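Local structure of DUF4785 domain-containing protein (Legionella pneumophila subsp. pneumophila, 4KH9) at residues I161-E167 and T182-D188; Y192-V197 and K215-F221; D196-V202 and W238-V244; S41-R45 and H258-S262. The protein is of unknown function but binds calcium, and comprises three DUF4785-family domains, the central and C-terminal ones belonging to the E-set clan. All coordinates share one frame; numbering follows the deposited sequence. Where two conformers were deposited one is given.

Overall arrangement
Interactions 1, 2 and 3 all lie within the central domain, an E-set unit, and interaction 4 joins its sheet to chain from the N-terminal domain's range. Along the sequence interaction 1 closes before the other two central contacts open, interactions 2 and 3 interleave through strand 196-202, and interaction 4 spans all three. The centres of interactions 1 and 2 are about 10 Å apart, those of 3 and 4 about 12 Å, those of 2 and 4 about 20 Å. Across the interior, V166 and L164 of interaction 1 pack on T242 of interaction 3. Interaction 4 meets interaction 1 through R44-V166 and R45-E165, and interaction 3 through T259-L240, so it ties the two together.

Interaction 1 (I161-E167 and T182-D188); sequences ITYLEVE and TISLHND
N187 and T162 close one end of this antiparallel pair: the amide ND2 gives a hydrogen bond of 2.8 Å to T162 OG1, which lies almost in the amide plane. OG1 has a second partner in Y192 OH, and N187 OD1 is taken by the backbone N atoms of I189 and T190, so both ends of the amide are held. Inward from there, backbone bonds pair Y163 with H186, E165 with S184 and E167 with T182; E165 N to S184 O, at 2.7 Å, is the shortest. A water sits 2.9 Å from E165 O and 2.6 Å from S184 OG, bringing a side-chain hydroxyl into the ladder. The carboxylate of E165 turns to R45 in a salt bridge. H186 CB lies over one face of the Y163 ring, 3.8 Å from its centroid, with the two ring planes inclined at 42°. On the opposite face of the sheet, that of L164, V166, I183 and L185, L164 CD1 meets I183 CG2 at 3.8 Å, and V166 continues the apolar surface toward strands 238-248 and 251-264. One side is thus polar and aromatic, the other aliphatic, consistent with an E-set sandwich, while T162 OG1 and N187 OD1 each have two partners within the protein.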
# COMPACT_ATOMS: atom_id res chain seq x y z
N ILE A 161 8.91 -17.02 15.09
CA ILE A 161 9.84 -15.88 15.16
C ILE A 161 10.38 -15.61 13.72
O ILE A 161 11.21 -14.73 13.53
CB ILE A 161 10.97 -16.09 16.21
CG1 ILE A 161 11.86 -17.31 15.85
CG2 ILE A 161 10.36 -16.24 17.63
CD1 ILE A 161 13.26 -17.41 16.58
N THR A 162 9.88 -16.36 12.72
CA THR A 162 10.27 -16.20 11.30
C THR A 162 9.31 -15.23 10.63
O THR A 162 8.09 -15.45 10.63
CB THR A 162 10.34 -17.53 10.54
OG1 THR A 162 11.34 -18.35 11.13
CG2 THR A 162 10.70 -17.34 9.05
N TYR A 163 9.87 -14.12 10.09
CA TYR A 163 9.04 -13.14 9.43
C TYR A 163 9.65 -12.70 8.11
O TYR A 163 10.86 -12.86 7.89
CB TYR A 163 8.79 -11.92 10.33
CG TYR A 163 10.05 -11.21 10.76
CD1 TYR A 163 10.61 -10.19 9.98
CD2 TYR A 163 10.67 -11.51 11.98
CE1 TYR A 163 11.74 -9.50 10.40
CE2 TYR A 163 11.81 -10.83 12.40
CZ TYR A 163 12.33 -9.81 11.61
OH TYR A 163 13.45 -9.12 12.01
N LEU A 164 8.80 -12.16 7.25
CA LEU A 164 9.19 -11.58 5.97
C LEU A 164 9.13 -10.10 6.10
O LEU A 164 8.10 -9.58 6.55
CB LEU A 164 8.27 -12.07 4.84
CG LEU A 164 8.60 -11.56 3.43
CD1 LEU A 164 9.88 -12.21 2.91
CD2 LEU A 164 7.46 -11.79 2.49
N GLU A 165 10.21 -9.39 5.75
CA GLU A 165 10.20 -7.93 5.79
C GLU A 165 10.25 -7.37 4.35
O GLU A 165 11.06 -7.80 3.56
CB GLU A 165 11.36 -7.40 6.65
CG GLU A 165 11.29 -5.89 6.82
CD GLU A 165 12.29 -5.32 7.80
OE1 GLU A 165 12.16 -5.62 9.01
OE2 GLU A 165 13.17 -4.54 7.38
N VAL A 166 9.34 -6.44 4.00
CA VAL A 166 9.25 -5.82 2.68
C VAL A 166 9.17 -4.31 2.83
O VAL A 166 8.63 -3.81 3.83
CB VAL A 166 8.05 -6.34 1.84
CG1 VAL A 166 8.12 -7.85 1.66
CG2 VAL A 166 6.71 -5.92 2.44
N GLU A 167 9.70 -3.58 1.86
CA GLU A 167 9.61 -2.10 1.81
C GLU A 167 9.97 -1.59 0.41
O GLU A 167 10.66 -2.27 -0.31
CB GLU A 167 10.49 -1.41 2.86
CG GLU A 167 11.97 -1.70 2.76
CD GLU A 167 12.84 -0.84 3.65
OE1 GLU A 167 12.82 0.40 3.50
OE2 GLU A 167 13.57 -1.42 4.49
N THR A 182 12.86 -3.99 -1.32
CA THR A 182 13.76 -4.87 -0.57
C THR A 182 12.88 -5.89 0.11
O THR A 182 11.88 -5.51 0.71
CB THR A 182 14.64 -4.09 0.41
OG1 THR A 182 15.17 -2.95 -0.28
CG2 THR A 182 15.77 -4.96 0.99
N ILE A 183 13.22 -7.17 -0.03
CA ILE A 183 12.47 -8.32 0.49
C ILE A 183 13.45 -9.18 1.26
O ILE A 183 14.43 -9.67 0.69
CB ILE A 183 11.79 -9.09 -0.71
CG1 ILE A 183 10.83 -8.16 -1.51
CG2 ILE A 183 11.07 -10.37 -0.24
CD1 ILE A 183 10.74 -8.47 -3.07
N SER A 184 13.21 -9.35 2.57
CA SER A 184 14.13 -10.10 3.44
C SER A 184 13.40 -11.10 4.31
O SER A 184 12.33 -10.80 4.84
CB SER A 184 14.91 -9.16 4.35
OG SER A 184 15.14 -7.91 3.74
N LEU A 185 13.98 -12.28 4.46
CA LEU A 185 13.44 -13.32 5.31
C LEU A 185 14.32 -13.42 6.55
O LEU A 185 15.52 -13.67 6.43
CB LEU A 185 13.36 -14.67 4.57
CG LEU A 185 12.66 -15.81 5.36
CD1 LEU A 185 11.18 -15.48 5.63
CD2 LEU A 185 12.76 -17.13 4.61
N HIS A 186 13.72 -13.23 7.75
CA HIS A 186 14.46 -13.23 9.00
C HIS A 186 13.97 -14.24 10.05
O HIS A 186 12.79 -14.57 10.13
CB HIS A 186 14.37 -11.84 9.66
CG HIS A 186 14.91 -10.71 8.82
ND1 HIS A 186 16.28 -10.52 8.66
CD2 HIS A 186 14.25 -9.72 8.18
CE1 HIS A 186 16.39 -9.44 7.91
NE2 HIS A 186 15.20 -8.91 7.62
N ASN A 187 14.92 -14.63 10.90
CA ASN A 187 14.83 -15.49 12.09
C ASN A 187 16.12 -15.21 12.85
O ASN A 187 17.19 -15.37 12.26
CB ASN A 187 14.63 -16.96 11.69
CG ASN A 187 14.53 -17.91 12.86
OD1 ASN A 187 15.50 -18.15 13.58
ND2 ASN A 187 13.38 -18.53 13.01
N ASP A 188 16.07 -14.72 14.10
CA ASP A 188 17.31 -14.34 14.80
C ASP A 188 18.19 -15.57 15.24
O ASP A 188 19.29 -15.36 15.74
CB ASP A 188 17.03 -13.42 16.00
CG ASP A 188 16.22 -13.98 17.15
OD1 ASP A 188 15.55 -15.03 16.96
OD2 ASP A 188 16.22 -13.34 18.23
O HOH W 1 13.33 -6.05 3.49

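Interaction 2 (Y192-V197 and K215-F221); sequences YDVNDV and KLKSNVF
K215 reaches across to D193, V194 and N195 with a fully extended chain, its CG anti to the backbone N (chi1 -166°), which delivers NZ to three oxygens. NZ meets D193 OD1 at 2.9 Å in a salt bridge, from the syn side but 30° out of the carboxylate plane, and the two side chains cross at about a right angle. The V194 O bond, 2.8 Å from K215 NZ, and that to N195 OD1 both come from above the carbonyl planes and not on a lone pair, consistent with a compromise among three acceptors.

Beneath this chain lies the F221 ring. K215 CA covers one face and V197 CG2 the opposite one, 3.7 Å from the centroid and 17° off the normal, while V194 O lies in the ring plane at the edge, 3.4 Å from F221 CE1. V194 CG1 adds an oblique apolar contact. At the far end S218 OG donates to Y192 O, and V194 N to S218 O at 2.7 Å. L216 and K217 form a classic beta bulge opposite V220, at the turn that links strands 208-217 and 220-226. D196, in the same segment, is a calcium ligand. The contact therefore couples a charged cluster, in which one lysine probably offsets the charge of D193 and serves two neutral oxygens, to a phenyl ring packed on both faces.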
# COMPACT_ATOMS: atom_id res chain seq x y z
N TYR A 192 18.70 -18.39 6.60
CA TYR A 192 18.07 -19.09 5.48
C TYR A 192 18.77 -18.76 4.17
O TYR A 192 19.41 -17.71 4.06
CB TYR A 192 16.57 -18.71 5.34
CG TYR A 192 15.72 -19.00 6.56
CD1 TYR A 192 15.45 -20.31 6.95
CD2 TYR A 192 15.13 -17.97 7.28
CE1 TYR A 192 14.64 -20.58 8.06
CE2 TYR A 192 14.31 -18.23 8.37
CZ TYR A 192 14.08 -19.54 8.77
OH TYR A 192 13.27 -19.81 9.86
N ASP A 193 18.61 -19.66 3.20
CA ASP A 193 19.00 -19.51 1.81
C ASP A 193 17.74 -19.56 0.97
O ASP A 193 17.06 -20.58 0.93
CB ASP A 193 20.01 -20.55 1.33
CG ASP A 193 20.46 -20.23 -0.11
OD1 ASP A 193 20.92 -19.09 -0.35
OD2 ASP A 193 20.23 -21.06 -1.00
N VAL A 194 17.40 -18.43 0.36
CA VAL A 194 16.16 -18.29 -0.40
C VAL A 194 16.44 -18.24 -1.91
O VAL A 194 17.33 -17.51 -2.33
CB VAL A 194 15.39 -17.01 0.07
CG1 VAL A 194 14.09 -16.83 -0.71
CG2 VAL A 194 15.09 -17.08 1.57
N ASN A 195 15.65 -18.98 -2.70
CA ASN A 195 15.72 -18.99 -4.15
C ASN A 195 14.31 -18.88 -4.75
O ASN A 195 14.17 -18.38 -5.87
CB ASN A 195 16.43 -20.24 -4.67
CG ASN A 195 17.92 -20.29 -4.39
OD1 ASN A 195 18.69 -19.43 -4.84
ND2 ASN A 195 18.37 -21.31 -3.68
N ASP A 196 13.26 -19.33 -4.02
CA ASP A 196 11.91 -19.25 -4.55
C ASP A 196 11.23 -17.98 -4.01
O ASP A 196 10.74 -17.95 -2.86
CB ASP A 196 11.12 -20.55 -4.23
CG ASP A 196 9.76 -20.70 -4.92
OD1 ASP A 196 9.40 -19.82 -5.73
OD2 ASP A 196 9.06 -21.69 -4.63
N VAL A 197 11.29 -16.91 -4.81
CA VAL A 197 10.72 -15.58 -4.51
C VAL A 197 9.94 -15.09 -5.71
O VAL A 197 10.45 -15.10 -6.83
CB VAL A 197 11.78 -14.51 -4.12
CG1 VAL A 197 11.14 -13.17 -3.73
CG2 VAL A 197 12.72 -14.98 -3.04
N LYS A 215 19.13 -11.41 -6.31
CA LYS A 215 19.53 -11.92 -5.02
C LYS A 215 20.69 -11.08 -4.49
O LYS A 215 21.74 -10.98 -5.14
CB LYS A 215 19.92 -13.41 -5.16
CG LYS A 215 20.02 -14.12 -3.81
CD LYS A 215 20.01 -15.61 -3.98
CE LYS A 215 20.25 -16.31 -2.66
NZ LYS A 215 20.12 -17.79 -2.80
N LEU A 216 20.51 -10.46 -3.32
CA LEU A 216 21.55 -9.60 -2.72
C LEU A 216 22.37 -10.41 -1.68
O LEU A 216 23.60 -10.29 -1.64
CB LEU A 216 20.92 -8.36 -2.09
CG LEU A 216 21.86 -7.31 -1.48
CD1 LEU A 216 22.58 -6.49 -2.57
CD2 LEU A 216 21.12 -6.38 -0.54
N LYS A 217 21.68 -11.22 -0.87
CA LYS A 217 22.20 -12.11 0.18
C LYS A 217 21.45 -13.42 0.12
O LYS A 217 20.46 -13.49 -0.59
CB LYS A 217 22.03 -11.47 1.58
CG LYS A 217 22.85 -10.21 1.84
CD LYS A 217 22.57 -9.58 3.21
CE LYS A 217 22.77 -10.49 4.43
NZ LYS A 217 24.13 -11.10 4.51
N SER A 218 21.87 -14.43 0.89
CA SER A 218 21.16 -15.71 0.94
C SER A 218 19.67 -15.51 1.31
O SER A 218 18.82 -16.22 0.78
CB SER A 218 21.83 -16.66 1.93
OG SER A 218 21.77 -16.16 3.26
N ASN A 219 19.36 -14.51 2.16
CA ASN A 219 17.99 -14.25 2.62
C ASN A 219 17.44 -12.87 2.19
O ASN A 219 16.40 -12.47 2.70
CB ASN A 219 17.95 -14.36 4.16
CG ASN A 219 18.70 -13.23 4.85
OD1 ASN A 219 19.79 -12.81 4.43
ND2 ASN A 219 18.07 -12.65 5.85
N VAL A 220 18.15 -12.11 1.33
CA VAL A 220 17.71 -10.78 0.92
C VAL A 220 17.66 -10.68 -0.62
O VAL A 220 18.62 -11.06 -1.32
CB VAL A 220 18.62 -9.67 1.52
CG1 VAL A 220 18.16 -8.27 1.12
CG2 VAL A 220 18.72 -9.78 3.05
N PHE A 221 16.56 -10.10 -1.12
CA PHE A 221 16.31 -9.84 -2.53
C PHE A 221 15.97 -8.39 -2.75
O PHE A 221 15.29 -7.79 -1.92
CB PHE A 221 15.16 -10.71 -3.08
CG PHE A 221 15.59 -12.11 -3.46
CD1 PHE A 221 15.83 -13.08 -2.48
CD2 PHE A 221 15.78 -12.46 -4.79
CE1 PHE A 221 16.26 -14.37 -2.84
CE2 PHE A 221 16.17 -13.76 -5.14
CZ PHE A 221 16.42 -14.69 -4.16

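Interaction 3 (D196-V202 and W238-V244); sequences DVDARLV and WYLETDV
E241 OE1 is gripped by two nitrogens of R200, NE at 2.9 Å and NH2 at 3.0 Å, in a side-on salt bridge with the oxygen in the guanidinium plane. NH2 uses the syn lone pair and NE comes from the anti side, and the guanidinium and carboxylate planes stand 34° apart. The R200 chain rises between its backbone N and carbonyl carbon (chi1 63°) and runs straight to NE, alongside E241; V202 CG2 lies 3.4 Å from the same OE1. Backbone bonds bind D198 to D243, R200 to E241 and V202 to Y239, so the two strands are paired along nearly their full length. On the face of V197, A199, L201, L240, T242 and V244, V197 CG1 and V244 CG2 lie side by side at 3.8 Å, and L201 and L240 cross obliquely, CD2 to CD1 3.9 Å. This face is largely apolar; the buried T242 OG1 donates to D198 O (3.0 Å), which D243 N also bonds. L201 CB sits at the edge of the W238 ring, whose NE1 is held by D233. The face of R200 and E241 thus carries one matched ion pair, while D198 and D243 are like charges; bound calcium would be expected to offset D196 and D198, D243 instead being bridged to R254.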
# COMPACT_ATOMS: atom_id res chain seq x y z
N ASP A 196 13.26 -19.33 -4.02
CA ASP A 196 11.91 -19.25 -4.55
C ASP A 196 11.23 -17.98 -4.01
O ASP A 196 10.74 -17.95 -2.86
CB ASP A 196 11.12 -20.55 -4.23
CG ASP A 196 9.76 -20.70 -4.92
OD1 ASP A 196 9.40 -19.82 -5.73
OD2 ASP A 196 9.06 -21.69 -4.63
N VAL A 197 11.29 -16.91 -4.81
CA VAL A 197 10.72 -15.58 -4.51
C VAL A 197 9.94 -15.09 -5.71
O VAL A 197 10.45 -15.10 -6.83
CB VAL A 197 11.78 -14.51 -4.12
CG1 VAL A 197 11.14 -13.17 -3.73
CG2 VAL A 197 12.72 -14.98 -3.04
N ASP A 198 8.74 -14.57 -5.48
CA ASP A 198 7.91 -13.95 -6.53
C ASP A 198 7.44 -12.60 -6.00
O ASP A 198 7.12 -12.52 -4.81
CB ASP A 198 6.71 -14.86 -6.89
CG ASP A 198 7.05 -16.30 -7.21
OD1 ASP A 198 7.81 -16.54 -8.18
OD2 ASP A 198 6.55 -17.21 -6.49
N ALA A 199 7.43 -11.55 -6.83
CA ALA A 199 6.97 -10.23 -6.36
C ALA A 199 6.39 -9.44 -7.53
O ALA A 199 6.85 -9.56 -8.67
CB ALA A 199 8.12 -9.46 -5.70
N ARG A 200 5.36 -8.65 -7.25
CA ARG A 200 4.71 -7.84 -8.27
C ARG A 200 4.08 -6.63 -7.64
O ARG A 200 3.93 -6.57 -6.43
CB ARG A 200 3.64 -8.67 -9.02
CG ARG A 200 2.49 -9.13 -8.09
CD ARG A 200 1.45 -9.90 -8.87
NE ARG A 200 0.27 -10.20 -8.06
CZ ARG A 200 -0.85 -10.75 -8.54
NH1 ARG A 200 -0.94 -11.06 -9.83
NH2 ARG A 200 -1.88 -10.98 -7.74
N LEU A 201 3.65 -5.71 -8.48
CA LEU A 201 2.95 -4.48 -8.08
C LEU A 201 1.54 -4.59 -8.58
O LEU A 201 1.35 -4.93 -9.75
CB LEU A 201 3.67 -3.23 -8.65
CG LEU A 201 5.18 -3.17 -8.37
CD1 LEU A 201 5.82 -1.94 -9.08
CD2 LEU A 201 5.46 -3.15 -6.86
N VAL A 202 0.56 -4.32 -7.71
CA VAL A 202 -0.87 -4.41 -8.06
C VAL A 202 -1.50 -3.03 -7.87
O VAL A 202 -1.45 -2.44 -6.80
CB VAL A 202 -1.61 -5.53 -7.26
CG1 VAL A 202 -3.06 -5.67 -7.75
CG2 VAL A 202 -0.90 -6.88 -7.38
N TRP A 238 -1.44 1.58 -4.57
CA TRP A 238 -0.81 0.39 -5.12
C TRP A 238 -0.25 -0.42 -4.00
O TRP A 238 0.00 0.11 -2.92
CB TRP A 238 0.31 0.78 -6.08
CG TRP A 238 -0.12 1.30 -7.41
CD1 TRP A 238 -0.76 2.48 -7.66
CD2 TRP A 238 0.13 0.69 -8.68
NE1 TRP A 238 -1.02 2.59 -9.01
CE2 TRP A 238 -0.46 1.51 -9.66
CE3 TRP A 238 0.72 -0.53 -9.08
CZ2 TRP A 238 -0.43 1.19 -11.03
CZ3 TRP A 238 0.75 -0.85 -10.44
CH2 TRP A 238 0.18 0.01 -11.39
N TYR A 239 0.00 -1.71 -4.27
CA TYR A 239 0.62 -2.62 -3.35
C TYR A 239 1.71 -3.41 -4.02
O TYR A 239 1.60 -3.82 -5.18
CB TYR A 239 -0.40 -3.62 -2.72
CG TYR A 239 -1.28 -3.00 -1.66
CD1 TYR A 239 -2.44 -2.31 -2.01
CD2 TYR A 239 -0.89 -3.00 -0.32
CE1 TYR A 239 -3.21 -1.66 -1.04
CE2 TYR A 239 -1.67 -2.37 0.66
CZ TYR A 239 -2.81 -1.68 0.28
OH TYR A 239 -3.58 -1.04 1.23
N LEU A 240 2.76 -3.59 -3.27
CA LEU A 240 3.82 -4.55 -3.51
C LEU A 240 3.33 -5.85 -2.89
O LEU A 240 2.96 -5.86 -1.71
CB LEU A 240 5.16 -4.09 -2.92
CG LEU A 240 6.24 -5.19 -2.79
CD1 LEU A 240 6.69 -5.68 -4.19
CD2 LEU A 240 7.43 -4.73 -1.95
N GLU A 241 3.27 -6.94 -3.69
CA GLU A 241 2.88 -8.27 -3.20
C GLU A 241 4.02 -9.22 -3.42
O GLU A 241 4.55 -9.30 -4.53
CB GLU A 241 1.63 -8.82 -3.95
CG GLU A 241 0.34 -8.03 -3.84
CD GLU A 241 -0.85 -8.79 -4.42
OE1 GLU A 241 -0.65 -9.62 -5.34
OE2 GLU A 241 -1.99 -8.52 -3.98
N THR A 242 4.43 -9.91 -2.40
CA THR A 242 5.52 -10.86 -2.56
C THR A 242 5.19 -12.16 -1.84
O THR A 242 4.49 -12.17 -0.82
CB THR A 242 6.88 -10.27 -2.12
OG1 THR A 242 7.89 -11.27 -2.25
CG2 THR A 242 6.87 -9.75 -0.72
N ASP A 243 5.76 -13.25 -2.38
CA ASP A 243 5.61 -14.62 -1.89
C ASP A 243 6.97 -15.27 -1.90
O ASP A 243 7.69 -15.21 -2.90
CB ASP A 243 4.59 -15.41 -2.75
CG ASP A 243 3.90 -16.58 -2.06
OD1 ASP A 243 4.19 -16.83 -0.85
OD2 ASP A 243 3.07 -17.24 -2.72
N VAL A 244 7.35 -15.82 -0.75
CA VAL A 244 8.65 -16.46 -0.59
C VAL A 244 8.46 -17.90 -0.03
O VAL A 244 7.68 -18.13 0.91
CB VAL A 244 9.50 -15.58 0.35
CG1 VAL A 244 10.79 -16.26 0.78
CG2 VAL A 244 9.81 -14.21 -0.29

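Interaction 4 (S41-R45 and H258-S262); sequences SNVRR and HTAFS
N42 touches strand 258-262 through both its main chain and its amide. T259 OG1 donates to N42 O; the model puts these atoms only 2.5 Å apart, so the length is doubtful. N42 ND2 gives a hydrogen bond of 2.9 Å to A260 O, approaching from above the carbonyl plane (37° out of it), and has T168 OG1 as a further partner. The amide is brought there by a CG lodged between backbone N and carbonyl carbon (chi1 62°), and N42 and T259 cross at about a right angle. The CB and CG methylenes of R44 pack against H258 O (3.4 Å from CB) and T259 OG1 (3.5 Å from CG), before the chain bends at chi2 and its end leads away. Consistent with a sandwich-like E-set fold, the contact links strand 44-46, from the N-terminal domain's range, to 251-264 of the central domain. Strand 44-46 pairs with 163-168 at one end of the strand order, and 251-264 lies near the far end, between 238-248 and 172-174. R44 is held in place by backbone bonding to V166, and R45 by a salt bridge to E165. On the other strand, T259 and F261 are fixed by backbone bonds to L240 and W238, and the F261 ring meets those of W238 and Y173.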
# COMPACT_ATOMS: atom_id res chain seq x y z
N SER A 41 8.37 5.55 6.47
CA SER A 41 8.71 4.28 5.84
C SER A 41 7.51 3.38 5.70
O SER A 41 6.62 3.43 6.55
CB SER A 41 9.77 3.56 6.68
OG SER A 41 10.41 2.54 5.93
N ASN A 42 7.48 2.54 4.65
CA ASN A 42 6.40 1.59 4.44
C ASN A 42 6.92 0.19 4.75
O ASN A 42 6.40 -0.79 4.20
CB ASN A 42 5.78 1.68 3.00
CG ASN A 42 6.69 1.38 1.84
OD1 ASN A 42 7.86 1.01 2.01
ND2 ASN A 42 6.15 1.52 0.61
N VAL A 43 7.96 0.08 5.60
CA VAL A 43 8.48 -1.24 6.05
C VAL A 43 7.29 -2.02 6.64
O VAL A 43 6.50 -1.46 7.40
CB VAL A 43 9.67 -1.13 7.07
CG1 VAL A 43 10.06 -2.50 7.64
CG2 VAL A 43 10.88 -0.47 6.43
N ARG A 44 7.14 -3.27 6.24
CA ARG A 44 6.07 -4.12 6.69
C ARG A 44 6.61 -5.52 6.94
O ARG A 44 7.30 -6.07 6.08
CB ARG A 44 4.92 -4.15 5.65
CG ARG A 44 3.94 -3.00 5.77
CD ARG A 44 3.09 -3.11 7.03
NE ARG A 44 2.24 -1.94 7.25
CZ ARG A 44 2.59 -0.90 7.99
NH1 ARG A 44 3.78 -0.86 8.58
NH2 ARG A 44 1.75 0.12 8.15
N ARG A 45 6.30 -6.09 8.12
CA ARG A 45 6.66 -7.47 8.43
C ARG A 45 5.41 -8.38 8.43
O ARG A 45 4.33 -7.96 8.82
CB ARG A 45 7.40 -7.56 9.74
CG ARG A 45 8.80 -6.94 9.66
CD ARG A 45 9.58 -7.03 10.98
NE ARG A 45 9.14 -6.07 11.99
CZ ARG A 45 9.62 -4.84 12.09
NH1 ARG A 45 10.55 -4.41 11.25
NH2 ARG A 45 9.16 -4.02 13.04
N HIS A 258 2.95 -7.79 1.89
CA HIS A 258 2.38 -6.65 1.20
C HIS A 258 2.90 -5.35 1.76
O HIS A 258 3.19 -5.28 2.96
CB HIS A 258 0.83 -6.62 1.35
CG HIS A 258 0.06 -7.82 0.88
ND1 HIS A 258 -0.57 -7.85 -0.35
CD2 HIS A 258 -0.26 -8.95 1.56
CE1 HIS A 258 -1.21 -9.01 -0.41
NE2 HIS A 258 -1.06 -9.70 0.72
N THR A 259 2.93 -4.30 0.95
CA THR A 259 3.21 -2.95 1.42
C THR A 259 2.59 -1.99 0.39
O THR A 259 2.49 -2.31 -0.80
CB THR A 259 4.65 -2.62 1.83
OG1 THR A 259 4.54 -1.49 2.72
CG2 THR A 259 5.57 -2.30 0.63
N ALA A 260 2.06 -0.88 0.89
CA ALA A 260 1.36 0.11 0.09
C ALA A 260 2.29 1.24 -0.32
O ALA A 260 3.22 1.62 0.40
CB ALA A 260 0.18 0.68 0.88
N PHE A 261 1.99 1.82 -1.47
CA PHE A 261 2.69 3.01 -1.96
C PHE A 261 1.70 3.79 -2.81
O PHE A 261 0.72 3.23 -3.31
CB PHE A 261 4.00 2.67 -2.71
CG PHE A 261 3.84 1.86 -3.98
CD1 PHE A 261 3.88 0.46 -3.94
CD2 PHE A 261 3.71 2.50 -5.21
CE1 PHE A 261 3.77 -0.29 -5.12
CE2 PHE A 261 3.62 1.76 -6.39
CZ PHE A 261 3.66 0.37 -6.33
N SER A 262 1.92 5.10 -2.89
CA SER A 262 1.05 5.99 -3.66
C SER A 262 1.66 6.24 -5.03
O SER A 262 2.88 6.30 -5.16
CB SER A 262 0.86 7.31 -2.91
OG SER A 262 0.06 8.20 -3.66